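Local coordinates for dTDP-4-dehydrorhamnose 3,5-epimerase (Elizabethkingia anophelis NUHP1, PDB 6C46), which probably epimerises the C3' and C5' positions of a dTDP-linked 4-keto-6-deoxy sugar on the pathway to dTDP-L-rhamnose, at residues L69-K80 with F119-G128. Numbering follows the deposited sequence.
Sequences LHLQKGKHAQAK and FYVPRGFAHG
Leu-69 and Leu-71 meet the small methyl of Ala-126, which lets both leucines come close to the neighbouring strand: Leu-69 CB and Leu-71 CD2 each lie 3.9 Å from Ala-126 CB. Leu-69 also lays CD2 along the backbone of Gly-128, where the absence of a side chain makes room for the branch. At the other end of the contact, Ala-79 CB rests 3.8 Å from Tyr-120 CE1; with CG anti to the backbone N (chi1 172°), the tyrosine ring swings back toward this methyl.

Two separate antiparallel pairings hold the segments together. His-70 and His-127 exchange backbone hydrogen bonds, as do Lys-80 and Val-121, whose Val-121 N to Lys-80 O bond (2.8 Å) is nearly straight at 174°. The first pair belongs to the sheet containing strands 66-72 and 125-131, the second to that containing 80-86 and 118-121, so the contact links the two larger sheets of the cupin-type beta fold expected for this family. The type II turn from Pro-122 to Phe-125 carries the chain between them, with Gly-124 adopting the positive phi that suits glycine there.

Lys-80, extended beyond CG, crosses the His-127 side chain obliquely; its long, flexible chain carries NZ from the strand to donate to two waters, and lies near Tyr-140, the predicted proton donor. One water also bonds Phe-125 O; the other lies in plane at the edge of the His-127 ring. His-127 NE2 is hydrogen-bonded to Asp-91, and NE2 of His-70, the predicted proton acceptor, to Asp-178. Outermost, the methylenes of Arg-123 pack on Ala-77 while its charged end reaches Asp-143 in a salt bridge through NE; one guanidinium face lies against Ala-77 O, 3.2 Å from NE, and NH1 reaches Lys-75 O through water.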
ATOM      1  N   LEU A  69     -16.288  -5.218  15.565  1.00 16.63           N
ATOM      2  CA  LEU A  69     -15.745  -3.892  15.320  1.00 18.44           C
ATOM      3  C   LEU A  69     -14.546  -3.703  16.234  1.00 14.11           C
ATOM      4  O   LEU A  69     -14.663  -3.975  17.419  1.00 16.21           O
ATOM      5  CB  LEU A  69     -16.820  -2.821  15.587  1.00 17.01           C
ATOM      6  CG  LEU A  69     -18.016  -2.932  14.636  1.00 19.59           C
ATOM      7  CD1 LEU A  69     -19.262  -2.273  15.245  1.00 16.21           C
ATOM      8  CD2 LEU A  69     -17.651  -2.305  13.266  1.00 17.60           C
ATOM      9  N   HIS A  70     -13.410  -3.229  15.706  1.00 14.96           N
ATOM     10  CA  HIS A  70     -12.149  -3.210  16.446  1.00 14.44           C
ATOM     11  C   HIS A  70     -11.582  -1.802  16.546  1.00 17.54           C
ATOM     12  O   HIS A  70     -11.792  -0.965  15.661  1.00 15.51           O
ATOM     13  CB  HIS A  70     -11.078  -4.087  15.756  1.00 18.55           C
ATOM     14  CG  HIS A  70     -11.460  -5.531  15.646  1.00 22.97           C
ATOM     15  ND1 HIS A  70     -11.016  -6.339  14.621  1.00 24.07           N
ATOM     16  CD2 HIS A  70     -12.222  -6.316  16.443  1.00 25.60           C
ATOM     17  CE1 HIS A  70     -11.495  -7.563  14.787  1.00 24.29           C
ATOM     18  NE2 HIS A  70     -12.230  -7.578  15.885  1.00 24.60           N
ATOM     19  N   LEU A  71     -10.789  -1.580  17.591  1.00 16.90           N
ATOM     20  CA  LEU A  71     -10.105  -0.306  17.789  1.00 17.60           C
ATOM     21  C   LEU A  71      -8.997  -0.531  18.807  1.00 16.95           C
ATOM     22  O   LEU A  71      -8.944  -1.568  19.471  1.00 17.71           O
ATOM     23  CB  LEU A  71     -11.075   0.782  18.279  1.00 16.58           C
ATOM     24  CG  LEU A  71     -11.634   0.291  19.632  1.00 19.54           C
ATOM     25  CD1 LEU A  71     -11.127   1.121  20.804  1.00 19.43           C
ATOM     26  CD2 LEU A  71     -13.149   0.193  19.647  1.00 22.86           C
ATOM     27  N   GLN A  72      -8.107   0.452  18.925  1.00 15.28           N
ATOM     28  CA  GLN A  72      -7.150   0.507  20.024  1.00 17.12           C
ATOM     29  C   GLN A  72      -7.453   1.761  20.833  1.00 14.65           C
ATOM     30  O   GLN A  72      -7.812   2.799  20.263  1.00 13.16           O
ATOM     31  CB  GLN A  72      -5.682   0.507  19.510  1.00 15.89           C
ATOM     32  CG  GLN A  72      -5.277  -0.866  18.969  1.00 13.83           C
ATOM     33  CD  GLN A  72      -3.806  -1.023  18.620  1.00 16.08           C
ATOM     34  OE1 GLN A  72      -3.352  -2.139  18.373  1.00 16.58           O
ATOM     35  NE2 GLN A  72      -3.049   0.069  18.635  1.00 12.84           N
ATOM     36  N   LYS A  73      -7.355   1.650  22.152  1.00 13.92           N
ATOM     37  CA  LYS A  73      -7.790   2.722  23.047  1.00 20.60           C
ATOM     38  C   LYS A  73      -6.706   3.767  23.288  1.00 24.19           C
ATOM     39  O   LYS A  73      -5.511   3.472  23.261  1.00 18.11           O
ATOM     40  CB  LYS A  73      -8.219   2.161  24.395  1.00 21.24           C
ATOM     41  CG  LYS A  73      -9.473   1.303  24.357  1.00 24.10           C
ATOM     42  CD  LYS A  73      -9.758   0.774  25.779  1.00 26.09           C
ATOM     43  CE  LYS A  73     -10.605  -0.496  25.739  1.00 33.33           C
ATOM     44  NZ  LYS A  73     -10.838  -1.097  27.095  1.00 37.55           N
ATOM     45  N   GLY A  74      -7.147   4.990  23.564  1.00 19.96           N
ATOM     46  CA  GLY A  74      -6.263   6.006  24.132  1.00 21.77           C
ATOM     47  C   GLY A  74      -5.131   6.398  23.198  1.00 20.68           C
ATOM     48  O   GLY A  74      -5.311   6.564  21.991  1.00 20.20           O
ATOM     49  N   LYS A  75      -3.930   6.521  23.763  1.00 23.93           N
ATOM     50  CA  LYS A  75      -2.788   6.965  22.972  1.00 26.67           C
ATOM     51  C   LYS A  75      -2.358   5.943  21.933  1.00 26.74           C
ATOM     52  O   LYS A  75      -1.500   6.263  21.103  1.00 23.03           O
ATOM     53  CB  LYS A  75      -1.599   7.266  23.880  1.00 17.33           C
ATOM     54  CG  LYS A  75      -1.004   6.057  24.544  1.00 23.26           C
ATOM     55  CD  LYS A  75      -0.023   6.531  25.642  1.00 26.59           C
ATOM     56  CE  LYS A  75       0.768   5.402  26.229  1.00 38.18           C
ATOM     57  NZ  LYS A  75       1.878   5.964  27.055  1.00 50.39           N
ATOM     58  N   HIS A  76      -2.906   4.725  21.975  1.00 21.62           N
ATOM     59  CA  HIS A  76      -2.616   3.698  20.981  1.00 16.45           C
ATOM     60  C   HIS A  76      -3.610   3.684  19.836  1.00 17.31           C
ATOM     61  O   HIS A  76      -3.443   2.878  18.909  1.00 17.64           O
ATOM     62  CB  HIS A  76      -2.574   2.328  21.669  1.00 14.39           C
ATOM     63  CG  HIS A  76      -1.486   2.235  22.695  1.00 21.87           C
ATOM     64  ND1 HIS A  76      -0.156   2.146  22.347  1.00 23.43           N
ATOM     65  CD2 HIS A  76      -1.521   2.284  24.049  1.00 22.20           C
ATOM     66  CE1 HIS A  76       0.581   2.110  23.446  1.00 28.80           C
ATOM     67  NE2 HIS A  76      -0.225   2.189  24.491  1.00 27.17           N
ATOM     68  N   ALA A  77      -4.591   4.596  19.835  1.00 14.13           N
ATOM     69  CA  ALA A  77      -5.614   4.598  18.792  1.00 18.97           C
ATOM     70  C   ALA A  77      -4.981   4.726  17.408  1.00 18.30           C
ATOM     71  O   ALA A  77      -3.988   5.428  17.221  1.00 15.95           O
ATOM     72  CB  ALA A  77      -6.623   5.741  19.015  1.00 20.10           C
ATOM     73  N   GLN A  78      -5.553   4.015  16.440  1.00 12.35           N
ATOM     74  CA  GLN A  78      -5.021   3.941  15.086  1.00 13.41           C
ATOM     75  C   GLN A  78      -6.026   4.522  14.114  1.00 16.85           C
ATOM     76  O   GLN A  78      -7.132   3.988  14.003  1.00 17.32           O
ATOM     77  CB  GLN A  78      -4.748   2.501  14.680  1.00 13.53           C
ATOM     78  CG  GLN A  78      -3.676   1.794  15.498  1.00 15.27           C
ATOM     79  CD  GLN A  78      -3.612   0.315  15.196  1.00 19.05           C
ATOM     80  OE1 GLN A  78      -4.623  -0.384  15.263  1.00 16.94           O
ATOM     81  NE2 GLN A  78      -2.406  -0.187  14.907  1.00 16.16           N
ATOM     82  N   ALA A  79      -5.641   5.589  13.400  1.00 11.31           N
ATOM     83  CA  ALA A  79      -6.362   5.930  12.182  1.00 10.63           C
ATOM     84  C   ALA A  79      -6.028   4.894  11.120  1.00 17.67           C
ATOM     85  O   ALA A  79      -4.900   4.392  11.074  1.00 16.54           O
ATOM     86  CB  ALA A  79      -5.986   7.339  11.691  1.00 15.33           C
ATOM     87  N   LYS A  80      -7.017   4.558  10.275  1.00 13.36           N
ATOM     88  CA  LYS A  80      -6.886   3.491   9.290  1.00 16.28           C
ATOM     89  C   LYS A  80      -7.270   4.008   7.912  1.00 19.15           C
ATOM     90  O   LYS A  80      -8.299   4.669   7.764  1.00 19.51           O
ATOM     91  CB  LYS A  80      -7.755   2.284   9.665  1.00 12.97           C
ATOM     92  CG  LYS A  80      -7.314   1.633  10.990  1.00 17.52           C
ATOM     93  CD  LYS A  80      -8.385   0.715  11.595  1.00 19.52           C
ATOM     94  CE  LYS A  80      -7.952   0.184  12.975  1.00 26.21           C
ATOM     95  NZ  LYS A  80      -9.106  -0.459  13.745  1.00 22.41           N
ATOM     96  N   PHE A 119     -10.897   4.321   2.165  1.00 15.84           N
ATOM     97  CA  PHE A 119     -11.785   4.799   3.220  1.00 12.09           C
ATOM     98  C   PHE A 119     -10.885   5.189   4.382  1.00 11.48           C
ATOM     99  O   PHE A 119     -10.086   4.365   4.849  1.00 15.64           O
ATOM    100  CB  PHE A 119     -12.767   3.681   3.595  1.00 16.48           C
ATOM    101  CG  PHE A 119     -13.874   4.077   4.553  1.00 16.80           C
ATOM    102  CD1 PHE A 119     -14.382   3.137   5.446  1.00 19.03           C
ATOM    103  CD2 PHE A 119     -14.452   5.326   4.515  1.00 23.48           C
ATOM    104  CE1 PHE A 119     -15.444   3.459   6.310  1.00 24.74           C
ATOM    105  CE2 PHE A 119     -15.494   5.656   5.370  1.00 24.55           C
ATOM    106  CZ  PHE A 119     -15.989   4.719   6.278  1.00 23.43           C
ATOM    107  N   TYR A 120     -10.947   6.453   4.796  1.00 13.48           N
ATOM    108  CA  TYR A 120     -10.124   6.951   5.902  1.00 14.26           C
ATOM    109  C   TYR A 120     -10.970   6.979   7.168  1.00 15.67           C
ATOM    110  O   TYR A 120     -11.957   7.711   7.233  1.00 14.94           O
ATOM    111  CB  TYR A 120      -9.560   8.353   5.634  1.00 11.63           C
ATOM    112  CG  TYR A 120      -8.878   8.934   6.871  1.00 14.77           C
ATOM    113  CD1 TYR A 120      -7.620   8.482   7.265  1.00 18.93           C
ATOM    114  CD2 TYR A 120      -9.508   9.903   7.670  1.00 15.40           C
ATOM    115  CE1 TYR A 120      -6.999   8.983   8.406  1.00 15.84           C
ATOM    116  CE2 TYR A 120      -8.889  10.412   8.835  1.00 12.57           C
ATOM    117  CZ  TYR A 120      -7.634   9.947   9.181  1.00 14.61           C
ATOM    118  OH  TYR A 120      -6.990  10.411  10.308  1.00 19.13           O
ATOM    119  N   VAL A 121     -10.568   6.198   8.166  1.00 14.96           N
ATOM    120  CA  VAL A 121     -11.256   6.002   9.439  1.00 16.24           C
ATOM    121  C   VAL A 121     -10.399   6.661  10.523  1.00 15.06           C
ATOM    122  O   VAL A 121      -9.305   6.154  10.840  1.00 18.16           O
ATOM    123  CB  VAL A 121     -11.443   4.506   9.744  1.00 18.01           C
ATOM    124  CG1 VAL A 121     -12.233   4.333  11.014  1.00 17.74           C
ATOM    125  CG2 VAL A 121     -12.125   3.769   8.577  1.00 18.85           C
ATOM    126  N   PRO A 122     -10.834   7.765  11.112  1.00 17.52           N
ATOM    127  CA  PRO A 122      -9.989   8.480  12.090  1.00 16.26           C
ATOM    128  C   PRO A 122      -9.739   7.669  13.356  1.00 15.71           C
ATOM    129  O   PRO A 122     -10.450   6.717  13.668  1.00 14.44           O
ATOM    130  CB  PRO A 122     -10.816   9.735  12.430  1.00 15.83           C
ATOM    131  CG  PRO A 122     -11.843   9.860  11.284  1.00 16.56           C
ATOM    132  CD  PRO A 122     -12.110   8.457  10.826  1.00 13.53           C
ATOM    133  N   ARG A 123      -8.728   8.101  14.124  1.00 13.61           N
ATOM    134  CA  ARG A 123      -8.603   7.664  15.504  1.00 17.09           C
ATOM    135  C   ARG A 123      -9.888   7.973  16.265  1.00 17.78           C
ATOM    136  O   ARG A 123     -10.510   9.012  16.040  1.00 12.07           O
ATOM    137  CB  ARG A 123      -7.445   8.378  16.194  1.00 15.32           C
ATOM    138  CG  ARG A 123      -6.057   8.020  15.612  1.00 12.88           C
ATOM    139  CD  ARG A 123      -4.935   8.600  16.468  1.00 16.18           C
ATOM    140  NE  ARG A 123      -3.630   8.271  15.879  1.00 15.53           N
ATOM    141  CZ  ARG A 123      -2.477   8.476  16.498  1.00 23.11           C
ATOM    142  NH1 ARG A 123      -2.482   9.000  17.727  1.00 18.36           N
ATOM    143  NH2 ARG A 123      -1.324   8.151  15.898  1.00 16.10           N
ATOM    144  N   GLY A 124     -10.247   7.085  17.199  1.00 14.91           N
ATOM    145  CA  GLY A 124     -11.470   7.203  17.987  1.00 16.82           C
ATOM    146  C   GLY A 124     -12.676   6.534  17.353  1.00 14.22           C
ATOM    147  O   GLY A 124     -13.793   6.650  17.881  1.00 19.61           O
ATOM    148  N   PHE A 125     -12.494   5.874  16.224  1.00 14.20           N
ATOM    149  CA  PHE A 125     -13.538   5.121  15.553  1.00 14.11           C
ATOM    150  C   PHE A 125     -13.305   3.643  15.787  1.00 20.65           C
ATOM    151  O   PHE A 125     -12.184   3.217  16.071  1.00 14.74           O
ATOM    152  CB  PHE A 125     -13.520   5.363  14.032  1.00 11.57           C
ATOM    153  CG  PHE A 125     -14.148   6.672  13.600  1.00 14.42           C
ATOM    154  CD1 PHE A 125     -13.666   7.888  14.073  1.00 14.21           C
ATOM    155  CD2 PHE A 125     -15.216   6.672  12.707  1.00 11.82           C
ATOM    156  CE1 PHE A 125     -14.248   9.110  13.653  1.00 14.71           C
ATOM    157  CE2 PHE A 125     -15.799   7.879  12.279  1.00 13.25           C
ATOM    158  CZ  PHE A 125     -15.322   9.098  12.778  1.00 11.55           C
ATOM    159  N   ALA A 126     -14.368   2.858  15.653  1.00 14.91           N
ATOM    160  CA  ALA A 126     -14.228   1.418  15.503  1.00 16.91           C
ATOM    161  C   ALA A 126     -14.431   1.063  14.043  1.00 17.73           C
ATOM    162  O   ALA A 126     -15.099   1.784  13.302  1.00 16.96           O
ATOM    163  CB  ALA A 126     -15.222   0.643  16.374  1.00 16.22           C
ATOM    164  N   HIS A 127     -13.860  -0.078  13.633  1.00 14.30           N
ATOM    165  CA  HIS A 127     -13.828  -0.428  12.224  1.00 17.04           C
ATOM    166  C   HIS A 127     -14.046  -1.924  12.041  1.00 14.47           C
ATOM    167  O   HIS A 127     -13.596  -2.740  12.853  1.00 16.46           O
ATOM    168  CB  HIS A 127     -12.481  -0.023  11.584  1.00 15.48           C
ATOM    169  CG  HIS A 127     -12.259  -0.645  10.240  1.00 18.72           C
ATOM    170  ND1 HIS A 127     -11.425  -1.729  10.049  1.00 22.57           N
ATOM    171  CD2 HIS A 127     -12.778  -0.349   9.025  1.00 21.36           C
ATOM    172  CE1 HIS A 127     -11.454  -2.083   8.772  1.00 22.80           C
ATOM    173  NE2 HIS A 127     -12.271  -1.262   8.131  1.00 24.51           N
ATOM    174  N   GLY A 128     -14.703  -2.282  10.944  1.00 14.67           N
ATOM    175  CA  GLY A 128     -14.831  -3.694  10.610  1.00 18.75           C
ATOM    176  C   GLY A 128     -15.207  -3.857   9.157  1.00 18.89           C
ATOM    177  O   GLY A 128     -15.511  -2.883   8.469  1.00 19.33           O
TER
HETATM  178  O   HOH W   1     -10.379   1.719  14.376  1.00 25.43           O
HETATM  179  O   HOH W   2      -0.434   8.551  20.226  1.00 34.00           O
HETATM  180  O   HOH W   3      -9.541   3.924  13.023  1.00 18.39           O
HETATM  181  O   HOH W   4      -9.595  -2.815  12.180  1.00 36.31           O